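Local coordinates for protein tRNA(Phe) 7-((3-amino-3-carboxypropyl)-4-demethylwyosine(37)-N(4))-methyltransferase 1 (Pyrococcus horikoshii, PDB 2IT3) that probably methylates the N-4 position of a wyosine-pathway intermediate in tRNA(Phe), with S-adenosyl-L-methionine as methyl donor, at residues A[79-84]-A[180-185]; A[128-133]-A[186-191]; A[51-56]-A[107-112]. All blocks are in the same frame, centred on the assembly; numbering follows the deposited sequence.

Contacts 1 and 2 use successive turns of the long helix 167-194, each holding a loop against it: the loop after strand 73-78 in contact 1, the loop after helix 115-127 in contact 2. Contact 3 instead joins strands 48-63 and 98-112 of the antiparallel sheet. Contact 2 is partly buried and relies on apolar side chains and a lysine stem; contact 1, at the surface, combines a salt bridge with a methionine end; contact 3 is likewise a surface contact, although its centre is nearest the middle of the chain, and is mainly backbone and serine hydrogen bonding. Met181 of contact 1 packs on Gly56 of contact 3, and Leu191 of contact 2 on Leu108.

Contact 1 of 3, residues A[79-84]-A[180-185]; sequences HREVSL and QMRRFK
Glu81 and Arg182 start alike, each with CG opposite its carbonyl carbon and beside its backbone N; beyond that Glu81 runs out straight, whereas Arg182 bends at chi3 (-64°) and turns its guanidinium back to the carboxylate. Arg182 NH1 lies 2.8 Å from Glu81 OE1 in a salt bridge that is also a hydrogen bond, bent at 137°. The acceptor sits at the edge of the guanidinium, close to its plane, but the N-H reaches the oxygen from well above the carboxylate plane, and the two flat groups are turned 50° apart. This is a single-atom grip and not a two-pronged pairing. The other carboxylate oxygen lies against the methylene stem, with Glu81 OE2 3.3 Å from Arg182 CG. Arg182 NH2 has a second acidic partner, Asp179, one turn back, so the guanidinium is shared between loop and helix.

Segment 79-84 leads from strand 73-78 into helix 84-92 and lies along helix 167-194. Ser83 is the N-cap of the shorter helix, and Glu86 accepts its N-H as in a capping box, while also pairing with Arg80.

Deeper in, Met181, modelled as selenomethionine, bends at both chi2 and chi3, and its methyl comes up against the peptide joining His79 to Arg80. CE is 3.3 Å from Arg80 N and 3.7 Å from His79 C, an apolar methyl laid against backbone atoms. Its SE lies at the ring edge of Phe184, and the side chain also packs on Ile58 of strand 48-63. Lys185 adds a looser touch, NZ standing 4.3 Å from Arg80 CA. The same ammonium is 6.1 Å from Glu81 OE2, too far for a direct ion pair, though its charge may still favour the carboxylate.

Contact 2 of 3, residues A[128-133]-A[186-191]; sequences CGFKYS and EKLKRL
Cys128, Phe130 and Lys187 carry most of this contact, in which the loop leaving helix 115-127 meets helix 167-194. Cys128 lays its sulfur on the helix backbone, SG 3.6 Å from Leu191 CA, while its CB faces Leu191 CB. Phe130, its CG opposite the carbonyl carbon (chi1 -60°), sends its ring edge-on to the helix: CE1 lies 3.0 Å from Lys187 O, near the ring plane, an aromatic C-H facing a carbonyl already bonded to Leu191 N. The neighbouring CZ touches Leu188 CD1 at 3.4 Å, the two side chains crossing at about a right angle.

Lys187 runs fully extended alongside the loop, its CB and CG against Cys128 O and its CD and CE against Gly129. The ammonium makes a weak, 3.3 Å bond from NZ to Gly129 O; its stronger partner is Glu151, with Ser149 OG also bonded. Gly129, with positive phi, is the C' residue of the Schellman motif ending helix 115-127, and a CB there would clash with Lys187 CD. Replacing Lys187 with an alanine would probably open a gap beside Gly129 and take from Glu151 its close salt-bridge partner. Arg190 spreads one guanidinium face over the Cys128 carbonyl. The chemistry is thus carbon and sulfur packed on the backbone of both segments, carbonyl oxygens included, with one weak hydrogen bond and the lysine carrying its charge past the Schellman turn to Glu151.

Contact 3 of 3, residues A[51-56]-A[107-112]; sequences TSSCSG and ILHVGA
Ser53 reaches across to residues 107-109 with every atom of its short side chain in use. Its CB rests 3.3 Å from Ile107 O and also touches Leu108 CD2. From there OG swings beside the backbone N (chi1 -70°) and does two jobs: it accepts the N-H of His109, with OG 3.0 Å from His109 N and the bond nearly straight at 164°, and it donates to Thr51 O of its own segment. A hydroxyl therefore takes a backbone N-H just where strand 48-63 turns a corner at Ser52.

On one flank, Cys54 and Ile107 form an antiparallel hydrogen-bonded pair, Cys54 N to Ile107 O at 2.9 Å and Ile107 N to Cys54 O at 2.8 Å. On the other, Thr51 N bonds to His109 O. His109 turns its ring so that ND1 donates a hydrogen bond to Ser52 O, 3.0 Å away at the corner; Ser52 O stands well out of the imidazole plane, and the bond is bent (133°). NE2 bonds weakly to Glu146 on strand 143-148. A serine hydroxyl and an imidazole thus take up hydrogen bonds across the corner, consistent with their standing in for regular backbone pairing there.

Contact 1 of 3, residues A[79-84]-A[180-185]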
ATOM      1  N   HIS A  79       7.799  12.275  13.042  1.00 32.75           N
ATOM      2  CA  HIS A  79       7.014  12.851  11.956  1.00 34.49           C
ATOM      3  C   HIS A  79       7.857  13.935  11.283  1.00 34.93           C
ATOM      4  O   HIS A  79       7.365  15.028  10.985  1.00 36.21           O
ATOM      5  CB  HIS A  79       5.716  13.458  12.512  1.00 35.63           C
ATOM      6  CG  HIS A  79       4.730  12.441  13.000  1.00 39.84           C
ATOM      7  ND1 HIS A  79       3.783  11.866  12.178  1.00 45.30           N
ATOM      8  CD2 HIS A  79       4.565  11.872  14.219  1.00 43.47           C
ATOM      9  CE1 HIS A  79       3.075  10.988  12.868  1.00 45.48           C
ATOM     10  NE2 HIS A  79       3.531  10.972  14.109  1.00 46.56           N
ATOM     11  N   ARG A  80       9.128  13.615  11.050  1.00 35.15           N
ATOM     12  CA  ARG A  80      10.085  14.528  10.426  1.00 35.03           C
ATOM     13  C   ARG A  80      11.322  13.725  10.026  1.00 35.82           C
ATOM     14  O   ARG A  80      11.420  12.538  10.344  1.00 35.16           O
ATOM     15  CB  ARG A  80      10.505  15.604  11.432  1.00 36.88           C
ATOM     16  CG  ARG A  80      11.270  15.044  12.636  1.00 35.41           C
ATOM     17  CD  ARG A  80      11.612  16.115  13.663  1.00 36.22           C
ATOM     18  NE  ARG A  80      12.535  15.628  14.692  1.00 40.64           N
ATOM     19  CZ  ARG A  80      12.224  14.720  15.609  1.00 42.67           C
ATOM     20  NH1 ARG A  80      11.007  14.193  15.636  1.00 48.02           N
ATOM     21  NH2 ARG A  80      13.134  14.324  16.493  1.00 41.13           N
ATOM     22  N   GLU A  81      12.263  14.354   9.326  1.00 35.21           N
ATOM     23  CA  GLU A  81      13.489  13.646   8.969  1.00 34.86           C
ATOM     24  C   GLU A  81      14.126  13.286  10.303  1.00 33.84           C
ATOM     25  O   GLU A  81      13.967  14.013  11.277  1.00 33.37           O
ATOM     26  CB  GLU A  81      14.433  14.543   8.170  1.00 34.90           C
ATOM     27  CG  GLU A  81      13.960  14.853   6.759  1.00 36.61           C
ATOM     28  CD  GLU A  81      14.939  15.737   6.004  1.00 37.93           C
ATOM     29  OE1 GLU A  81      16.075  15.284   5.737  1.00 40.55           O
ATOM     30  OE2 GLU A  81      14.571  16.890   5.686  1.00 44.61           O
ATOM     31  N   VAL A  82      14.840  12.168  10.359  1.00 33.04           N
ATOM     32  CA  VAL A  82      15.447  11.746  11.608  1.00 32.74           C
ATOM     33  C   VAL A  82      16.968  11.783  11.597  1.00 33.28           C
ATOM     34  O   VAL A  82      17.593  11.854  10.540  1.00 33.75           O
ATOM     35  CB  VAL A  82      15.009  10.316  11.970  1.00 32.98           C
ATOM     36  CG1 VAL A  82      13.486  10.248  12.101  1.00 30.88           C
ATOM     37  CG2 VAL A  82      15.498   9.344  10.909  1.00 32.45           C
ATOM     38  N   SER A  83      17.562  11.743  12.782  1.00 32.81           N
ATOM     39  CA  SER A  83      19.012  11.740  12.887  1.00 32.33           C
ATOM     40  C   SER A  83      19.409  10.320  13.262  1.00 31.12           C
ATOM     41  O   SER A  83      18.674   9.619  13.962  1.00 30.78           O
ATOM     42  CB  SER A  83      19.496  12.718  13.963  1.00 31.93           C
ATOM     43  OG  SER A  83      19.483  12.115  15.245  1.00 35.05           O
ATOM     44  N   LEU A  84      20.570   9.900  12.782  1.00 29.12           N
ATOM     45  CA  LEU A  84      21.072   8.568  13.043  1.00 29.25           C
ATOM     46  C   LEU A  84      21.037   8.114  14.502  1.00 27.43           C
ATOM     47  O   LEU A  84      20.534   7.042  14.798  1.00 26.59           O
ATOM     48  CB  LEU A  84      22.504   8.459  12.518  1.00 28.48           C
ATOM     49  CG  LEU A  84      23.308   7.232  12.944  1.00 30.71           C
ATOM     50  CD1 LEU A  84      22.696   5.980  12.345  1.00 31.86           C
ATOM     51  CD2 LEU A  84      24.757   7.398  12.499  1.00 29.26           C
ATOM     52  N   GLN A 180      12.880   9.922   1.356  1.00 34.24           N
ATOM     53  CA  GLN A 180      11.466   9.629   1.125  1.00 34.56           C
ATOM     54  C   GLN A 180      10.583  10.655   1.822  1.00 34.18           C
ATOM     55  O   GLN A 180       9.590  11.115   1.258  1.00 34.17           O
ATOM     56  CB  GLN A 180      11.112   8.224   1.633  1.00 34.49           C
ATOM     57  CG  GLN A 180      12.109   7.128   1.261  1.00 34.64           C
ATOM     58  CD  GLN A 180      12.443   7.105  -0.224  1.00 38.20           C
ATOM     59  OE1 GLN A 180      11.551   7.019  -1.071  1.00 40.20           O
ATOM     60  NE2 GLN A 180      13.735   7.183  -0.543  1.00 31.12           N
HETATM   61  N   MSE A 181      10.938  11.007   3.056  1.00 34.89           N
HETATM   62  CA  MSE A 181      10.156  11.984   3.808  1.00 34.72           C
HETATM   63  C   MSE A 181      10.129  13.323   3.069  1.00 35.51           C
HETATM   64  O   MSE A 181       9.068  13.918   2.881  1.00 36.22           O
HETATM   65  CB  MSE A 181      10.739  12.173   5.210  1.00 34.63           C
HETATM   66  CG  MSE A 181      10.528  10.995   6.148  1.00 38.22           C
HETATM   67 SE   MSE A 181       8.667  10.726   6.698  1.00 49.00          SE
HETATM   68  CE  MSE A 181       8.595  11.943   8.201  1.00 40.33           C
ATOM     69  N   ARG A 182      11.296  13.796   2.647  1.00 36.48           N
ATOM     70  CA  ARG A 182      11.362  15.058   1.923  1.00 38.35           C
ATOM     71  C   ARG A 182      10.478  15.012   0.686  1.00 38.21           C
ATOM     72  O   ARG A 182       9.898  16.022   0.295  1.00 39.68           O
ATOM     73  CB  ARG A 182      12.810  15.391   1.538  1.00 38.43           C
ATOM     74  CG  ARG A 182      13.683  15.712   2.743  1.00 40.73           C
ATOM     75  CD  ARG A 182      14.926  16.483   2.351  1.00 41.83           C
ATOM     76  NE  ARG A 182      15.816  15.717   1.488  1.00 42.62           N
ATOM     77  CZ  ARG A 182      16.600  14.728   1.903  1.00 43.47           C
ATOM     78  NH1 ARG A 182      16.613  14.372   3.183  1.00 42.67           N
ATOM     79  NH2 ARG A 182      17.386  14.102   1.039  1.00 43.83           N
ATOM     80  N   ARG A 183      10.358  13.839   0.075  1.00 37.81           N
ATOM     81  CA  ARG A 183       9.510  13.706  -1.102  1.00 38.61           C
ATOM     82  C   ARG A 183       8.029  13.772  -0.727  1.00 37.53           C
ATOM     83  O   ARG A 183       7.220  14.262  -1.505  1.00 36.78           O
ATOM     84  CB  ARG A 183       9.811  12.402  -1.838  1.00 39.08           C
ATOM     85  CG  ARG A 183      11.242  12.304  -2.325  1.00 44.99           C
ATOM     86  CD  ARG A 183      11.391  11.217  -3.370  1.00 51.64           C
ATOM     87  NE  ARG A 183      10.523  11.478  -4.514  1.00 59.82           N
ATOM     88  CZ  ARG A 183      10.629  12.540  -5.309  1.00 64.00           C
ATOM     89  NH1 ARG A 183      11.575  13.448  -5.089  1.00 64.47           N
ATOM     90  NH2 ARG A 183       9.783  12.700  -6.323  1.00 64.75           N
ATOM     91  N   PHE A 184       7.676  13.286   0.462  1.00 37.48           N
ATOM     92  CA  PHE A 184       6.284  13.331   0.908  1.00 36.99           C
ATOM     93  C   PHE A 184       5.870  14.780   1.034  1.00 37.40           C
ATOM     94  O   PHE A 184       4.787  15.178   0.594  1.00 36.03           O
ATOM     95  CB  PHE A 184       6.094  12.687   2.289  1.00 35.22           C
ATOM     96  CG  PHE A 184       6.327  11.215   2.321  1.00 34.83           C
ATOM     97  CD1 PHE A 184       5.868  10.398   1.293  1.00 31.88           C
ATOM     98  CD2 PHE A 184       6.976  10.633   3.409  1.00 34.98           C
ATOM     99  CE1 PHE A 184       6.051   9.017   1.351  1.00 35.02           C
ATOM    100  CE2 PHE A 184       7.165   9.265   3.479  1.00 27.68           C
ATOM    101  CZ  PHE A 184       6.702   8.450   2.450  1.00 33.06           C
ATOM    102  N   LYS A 185       6.752  15.559   1.652  1.00 38.55           N
ATOM    103  CA  LYS A 185       6.518  16.976   1.888  1.00 39.73           C
ATOM    104  C   LYS A 185       6.304  17.744   0.596  1.00 40.46           C
ATOM    105  O   LYS A 185       5.378  18.554   0.501  1.00 41.58           O
ATOM    106  CB  LYS A 185       7.694  17.574   2.659  1.00 40.54           C
ATOM    107  CG  LYS A 185       8.240  16.660   3.749  1.00 44.53           C
ATOM    108  CD  LYS A 185       7.136  16.108   4.647  1.00 49.27           C
ATOM    109  CE  LYS A 185       7.669  15.049   5.609  1.00 50.21           C
ATOM    110  NZ  LYS A 185       8.697  15.596   6.551  1.00 51.13           N
TER

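Contact 2 of 3, residues A[128-133]-A[186-191]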
ATOM      1  N   CYS A 128      -0.776  14.623  -8.357  1.00 37.32           N
ATOM      2  CA  CYS A 128       0.141  15.326  -7.463  1.00 37.34           C
ATOM      3  C   CYS A 128       1.211  14.384  -6.893  1.00 37.63           C
ATOM      4  O   CYS A 128       1.961  14.716  -5.984  1.00 37.50           O
ATOM      5  CB  CYS A 128      -0.665  15.972  -6.331  1.00 36.81           C
ATOM      6  SG  CYS A 128      -1.502  17.480  -6.873  1.00 39.82           S
ATOM      7  N   GLY A 129       1.239  13.153  -7.434  1.00 37.18           N
ATOM      8  CA  GLY A 129       2.261  12.197  -7.009  1.00 37.20           C
ATOM      9  C   GLY A 129       1.690  11.122  -6.084  1.00 36.75           C
ATOM     10  O   GLY A 129       2.328  10.123  -5.782  1.00 37.04           O
ATOM     11  N   PHE A 130       0.478  11.288  -5.568  1.00 37.16           N
ATOM     12  CA  PHE A 130      -0.083  10.290  -4.667  1.00 36.22           C
ATOM     13  C   PHE A 130      -0.787   9.216  -5.489  1.00 37.02           C
ATOM     14  O   PHE A 130      -2.014   9.234  -5.646  1.00 36.64           O
ATOM     15  CB  PHE A 130      -1.060  10.945  -3.688  1.00 36.44           C
ATOM     16  CG  PHE A 130      -0.429  11.998  -2.820  1.00 36.64           C
ATOM     17  CD1 PHE A 130      -0.231  13.287  -3.299  1.00 33.78           C
ATOM     18  CD2 PHE A 130      -0.012  11.693  -1.530  1.00 35.81           C
ATOM     19  CE1 PHE A 130       0.376  14.258  -2.504  1.00 31.93           C
ATOM     20  CE2 PHE A 130       0.597  12.659  -0.727  1.00 35.07           C
ATOM     21  CZ  PHE A 130       0.790  13.942  -1.215  1.00 34.66           C
ATOM     22  N   LYS A 131       0.010   8.279  -6.000  1.00 36.27           N
ATOM     23  CA  LYS A 131      -0.476   7.203  -6.845  1.00 37.55           C
ATOM     24  C   LYS A 131      -1.333   6.142  -6.157  1.00 37.00           C
ATOM     25  O   LYS A 131      -2.019   5.381  -6.827  1.00 35.59           O
ATOM     26  CB  LYS A 131       0.705   6.530  -7.542  1.00 38.66           C
ATOM     27  CG  LYS A 131       1.703   7.507  -8.150  1.00 44.01           C
ATOM     28  CD  LYS A 131       1.102   8.349  -9.270  1.00 49.98           C
ATOM     29  CE  LYS A 131       0.831   7.506 -10.513  1.00 53.58           C
ATOM     30  NZ  LYS A 131       0.347   8.321 -11.666  1.00 55.96           N
ATOM     31  N   TYR A 132      -1.293   6.071  -4.830  1.00 36.45           N
ATOM     32  CA  TYR A 132      -2.108   5.084  -4.135  1.00 36.30           C
ATOM     33  C   TYR A 132      -3.401   5.669  -3.595  1.00 35.15           C
ATOM     34  O   TYR A 132      -3.975   5.153  -2.632  1.00 37.34           O
ATOM     35  CB  TYR A 132      -1.319   4.409  -3.007  1.00 37.78           C
ATOM     36  CG  TYR A 132      -0.303   3.410  -3.514  1.00 41.14           C
ATOM     37  CD1 TYR A 132      -0.557   2.652  -4.655  1.00 44.67           C
ATOM     38  CD2 TYR A 132       0.904   3.207  -2.848  1.00 44.10           C
ATOM     39  CE1 TYR A 132       0.365   1.719  -5.123  1.00 45.77           C
ATOM     40  CE2 TYR A 132       1.834   2.269  -3.307  1.00 43.89           C
ATOM     41  CZ  TYR A 132       1.556   1.534  -4.444  1.00 45.23           C
ATOM     42  OH  TYR A 132       2.471   0.616  -4.908  1.00 45.91           O
ATOM     43  N   SER A 133      -3.857   6.753  -4.211  1.00 32.65           N
ATOM     44  CA  SER A 133      -5.109   7.369  -3.804  1.00 30.05           C
ATOM     45  C   SER A 133      -6.228   6.583  -4.467  1.00 29.95           C
ATOM     46  O   SER A 133      -6.078   6.101  -5.587  1.00 28.17           O
ATOM     47  CB  SER A 133      -5.166   8.832  -4.237  1.00 29.52           C
ATOM     48  OG  SER A 133      -4.154   9.566  -3.584  1.00 24.81           O
ATOM     49  N   GLU A 186       7.148  17.496  -0.400  1.00 39.72           N
ATOM     50  CA  GLU A 186       7.003  18.194  -1.667  1.00 40.57           C
ATOM     51  C   GLU A 186       5.725  17.789  -2.398  1.00 40.06           C
ATOM     52  O   GLU A 186       5.045  18.640  -2.967  1.00 39.19           O
ATOM     53  CB  GLU A 186       8.233  17.965  -2.550  1.00 41.08           C
ATOM     54  CG  GLU A 186       8.582  16.514  -2.788  1.00 46.98           C
ATOM     55  CD  GLU A 186       9.978  16.339  -3.363  1.00 54.00           C
ATOM     56  OE1 GLU A 186      10.950  16.778  -2.707  1.00 54.23           O
ATOM     57  OE2 GLU A 186      10.101  15.761  -4.467  1.00 57.84           O
ATOM     58  N   LYS A 187       5.382  16.504  -2.381  1.00 39.42           N
ATOM     59  CA  LYS A 187       4.153  16.067  -3.042  1.00 39.02           C
ATOM     60  C   LYS A 187       2.960  16.631  -2.282  1.00 38.53           C
ATOM     61  O   LYS A 187       1.893  16.860  -2.851  1.00 38.28           O
ATOM     62  CB  LYS A 187       4.045  14.538  -3.066  1.00 37.91           C
ATOM     63  CG  LYS A 187       4.908  13.843  -4.099  1.00 39.81           C
ATOM     64  CD  LYS A 187       4.711  12.335  -4.018  1.00 39.62           C
ATOM     65  CE  LYS A 187       5.514  11.597  -5.075  1.00 42.04           C
ATOM     66  NZ  LYS A 187       5.467  10.126  -4.851  1.00 41.29           N
ATOM     67  N   LEU A 188       3.148  16.853  -0.988  1.00 38.45           N
ATOM     68  CA  LEU A 188       2.085  17.372  -0.133  1.00 38.77           C
ATOM     69  C   LEU A 188       1.930  18.888  -0.344  1.00 40.01           C
ATOM     70  O   LEU A 188       0.889  19.474  -0.040  1.00 39.02           O
ATOM     71  CB  LEU A 188       2.420  17.041   1.322  1.00 38.74           C
ATOM     72  CG  LEU A 188       1.345  16.616   2.331  1.00 40.85           C
ATOM     73  CD1 LEU A 188       0.413  15.554   1.768  1.00 35.65           C
ATOM     74  CD2 LEU A 188       2.055  16.081   3.567  1.00 38.90           C
ATOM     75  N   LYS A 189       2.977  19.519  -0.864  1.00 40.98           N
ATOM     76  CA  LYS A 189       2.924  20.945  -1.140  1.00 42.50           C
ATOM     77  C   LYS A 189       2.202  21.147  -2.461  1.00 42.13           C
ATOM     78  O   LYS A 189       1.350  22.024  -2.580  1.00 42.11           O
ATOM     79  CB  LYS A 189       4.331  21.535  -1.198  1.00 43.49           C
ATOM     80  CG  LYS A 189       5.089  21.361   0.105  1.00 47.65           C
ATOM     81  CD  LYS A 189       5.111  22.640   0.933  1.00 52.31           C
ATOM     82  CE  LYS A 189       6.443  22.781   1.650  1.00 53.72           C
ATOM     83  NZ  LYS A 189       6.548  21.818   2.785  1.00 55.47           N
ATOM     84  N   ARG A 190       2.534  20.321  -3.450  1.00 42.23           N
ATOM     85  CA  ARG A 190       1.887  20.402  -4.753  1.00 42.44           C
ATOM     86  C   ARG A 190       0.378  20.217  -4.601  1.00 42.29           C
ATOM     87  O   ARG A 190      -0.408  20.983  -5.161  1.00 43.12           O
ATOM     88  CB  ARG A 190       2.452  19.334  -5.696  1.00 43.03           C
ATOM     89  CG  ARG A 190       3.826  19.672  -6.261  1.00 44.79           C
ATOM     90  CD  ARG A 190       4.599  18.424  -6.670  1.00 48.88           C
ATOM     91  NE  ARG A 190       3.893  17.602  -7.649  1.00 54.24           N
ATOM     92  CZ  ARG A 190       4.373  16.468  -8.155  1.00 55.76           C
ATOM     93  NH1 ARG A 190       5.560  16.018  -7.773  1.00 56.67           N
ATOM     94  NH2 ARG A 190       3.674  15.786  -9.051  1.00 56.79           N
ATOM     95  N   LEU A 191      -0.022  19.206  -3.833  1.00 42.19           N
ATOM     96  CA  LEU A 191      -1.440  18.925  -3.608  1.00 41.82           C
ATOM     97  C   LEU A 191      -2.183  20.100  -2.985  1.00 42.33           C
ATOM     98  O   LEU A 191      -3.320  20.397  -3.364  1.00 41.88           O
ATOM     99  CB  LEU A 191      -1.611  17.707  -2.699  1.00 41.91           C
ATOM    100  CG  LEU A 191      -3.041  17.426  -2.212  1.00 40.54           C
ATOM    101  CD1 LEU A 191      -3.913  17.013  -3.379  1.00 40.64           C
ATOM    102  CD2 LEU A 191      -3.015  16.322  -1.164  1.00 41.44           C
TER

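Contact 3 of 3, residues A[51-56]-A[107-112]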
ATOM      1  N   THR A  51     -11.616  13.160   7.600  1.00 30.36           N
ATOM      2  CA  THR A  51     -11.707  12.312   8.779  1.00 33.74           C
ATOM      3  C   THR A  51     -10.256  12.139   9.228  1.00 33.53           C
ATOM      4  O   THR A  51      -9.348  12.676   8.594  1.00 33.63           O
ATOM      5  CB  THR A  51     -12.348  10.936   8.469  1.00 33.96           C
ATOM      6  OG1 THR A  51     -11.562  10.237   7.501  1.00 36.08           O
ATOM      7  CG2 THR A  51     -13.768  11.119   7.941  1.00 34.11           C
ATOM      8  N   SER A  52     -10.033  11.409  10.315  1.00 34.19           N
ATOM      9  CA  SER A  52      -8.681  11.219  10.835  1.00 35.43           C
ATOM     10  C   SER A  52      -7.614  10.995   9.761  1.00 34.32           C
ATOM     11  O   SER A  52      -7.659  10.043   8.992  1.00 34.73           O
ATOM     12  CB  SER A  52      -8.633  10.016  11.783  1.00 34.53           C
ATOM     13  OG  SER A  52      -9.364  10.269  12.968  1.00 42.12           O
ATOM     14  N   SER A  53      -6.689  11.968   9.728  1.00 33.75           N
ATOM     15  CA  SER A  53      -5.593  11.825   8.788  1.00 32.72           C
ATOM     16  C   SER A  53      -4.239  11.996   9.481  1.00 33.44           C
ATOM     17  O   SER A  53      -4.214  12.200  10.688  1.00 32.46           O
ATOM     18  CB  SER A  53      -5.750  12.930   7.728  1.00 32.18           C
ATOM     19  OG  SER A  53      -6.876  12.643   6.915  1.00 33.72           O
ATOM     20  N   CYS A  54      -3.140  11.906   8.739  1.00 32.53           N
ATOM     21  CA  CYS A  54      -1.826  12.037   9.343  1.00 34.55           C
ATOM     22  C   CYS A  54      -0.721  12.265   8.321  1.00 32.37           C
ATOM     23  O   CYS A  54      -0.829  11.862   7.162  1.00 32.11           O
ATOM     24  CB  CYS A  54      -1.510  10.783  10.158  1.00 36.25           C
ATOM     25  SG  CYS A  54      -1.444   9.297   9.159  1.00 47.79           S
ATOM     26  N   SER A  55       0.351  12.913   8.761  1.00 31.03           N
ATOM     27  CA  SER A  55       1.469  13.193   7.874  1.00 30.13           C
ATOM     28  C   SER A  55       2.446  12.012   7.848  1.00 30.38           C
ATOM     29  O   SER A  55       2.280  11.036   8.576  1.00 29.35           O
ATOM     30  CB  SER A  55       2.197  14.471   8.318  1.00 31.20           C
ATOM     31  OG  SER A  55       2.806  14.318   9.589  1.00 28.42           O
ATOM     32  N   GLY A  56       3.457  12.110   6.999  1.00 30.17           N
ATOM     33  CA  GLY A  56       4.438  11.045   6.901  1.00 29.98           C
ATOM     34  C   GLY A  56       5.078  10.779   8.252  1.00 31.19           C
ATOM     35  O   GLY A  56       5.014  11.616   9.158  1.00 29.92           O
ATOM     36  N   ILE A 107      -1.186  10.169   5.016  1.00 28.52           N
ATOM     37  CA  ILE A 107      -2.452   9.583   4.604  1.00 30.79           C
ATOM     38  C   ILE A 107      -3.588  10.547   4.895  1.00 29.93           C
ATOM     39  O   ILE A 107      -3.680  11.094   5.993  1.00 29.26           O
ATOM     40  CB  ILE A 107      -2.752   8.272   5.355  1.00 30.94           C
ATOM     41  CG1 ILE A 107      -1.658   7.239   5.084  1.00 33.28           C
ATOM     42  CG2 ILE A 107      -4.095   7.728   4.908  1.00 32.12           C
ATOM     43  CD1 ILE A 107      -1.880   5.902   5.811  1.00 35.90           C
ATOM     44  N   LEU A 108      -4.451  10.752   3.908  1.00 29.64           N
ATOM     45  CA  LEU A 108      -5.584  11.651   4.073  1.00 28.79           C
ATOM     46  C   LEU A 108      -6.866  10.906   3.758  1.00 28.28           C
ATOM     47  O   LEU A 108      -6.950  10.202   2.754  1.00 27.51           O
ATOM     48  CB  LEU A 108      -5.465  12.844   3.128  1.00 29.09           C
ATOM     49  CG  LEU A 108      -4.168  13.646   3.209  1.00 29.63           C
ATOM     50  CD1 LEU A 108      -4.094  14.599   2.027  1.00 27.98           C
ATOM     51  CD2 LEU A 108      -4.117  14.408   4.533  1.00 32.34           C
ATOM     52  N   HIS A 109      -7.854  11.051   4.630  1.00 25.64           N
ATOM     53  CA  HIS A 109      -9.141  10.424   4.421  1.00 26.98           C
ATOM     54  C   HIS A 109     -10.105  11.571   4.236  1.00 26.62           C
ATOM     55  O   HIS A 109     -10.212  12.457   5.081  1.00 25.40           O
ATOM     56  CB  HIS A 109      -9.534   9.559   5.611  1.00 26.91           C
ATOM     57  CG  HIS A 109      -8.659   8.360   5.789  1.00 30.52           C
ATOM     58  ND1 HIS A 109      -7.497   8.391   6.528  1.00 34.62           N
ATOM     59  CD2 HIS A 109      -8.748   7.112   5.275  1.00 33.93           C
ATOM     60  CE1 HIS A 109      -6.905   7.210   6.461  1.00 38.33           C
ATOM     61  NE2 HIS A 109      -7.644   6.417   5.705  1.00 38.26           N
ATOM     62  N   VAL A 110     -10.802  11.550   3.113  1.00 27.46           N
ATOM     63  CA  VAL A 110     -11.710  12.626   2.774  1.00 27.93           C
ATOM     64  C   VAL A 110     -13.087  12.142   2.359  1.00 27.80           C
ATOM     65  O   VAL A 110     -13.228  11.337   1.443  1.00 27.61           O
ATOM     66  CB  VAL A 110     -11.081  13.468   1.635  1.00 27.04           C
ATOM     67  CG1 VAL A 110     -12.023  14.579   1.177  1.00 28.31           C
ATOM     68  CG2 VAL A 110      -9.793  14.055   2.121  1.00 28.11           C
ATOM     69  N   GLY A 111     -14.103  12.634   3.047  1.00 27.05           N
ATOM     70  CA  GLY A 111     -15.453  12.262   2.697  1.00 27.94           C
ATOM     71  C   GLY A 111     -15.844  13.080   1.481  1.00 29.86           C
ATOM     72  O   GLY A 111     -15.442  14.244   1.346  1.00 28.96           O
ATOM     73  N   ALA A 112     -16.619  12.477   0.587  1.00 29.23           N
ATOM     74  CA  ALA A 112     -17.076  13.166  -0.617  1.00 30.07           C
ATOM     75  C   ALA A 112     -18.600  13.139  -0.670  1.00 30.44           C
ATOM     76  O   ALA A 112     -19.234  12.195  -0.191  1.00 30.42           O
ATOM     77  CB  ALA A 112     -16.487  12.503  -1.862  1.00 30.94           C
TER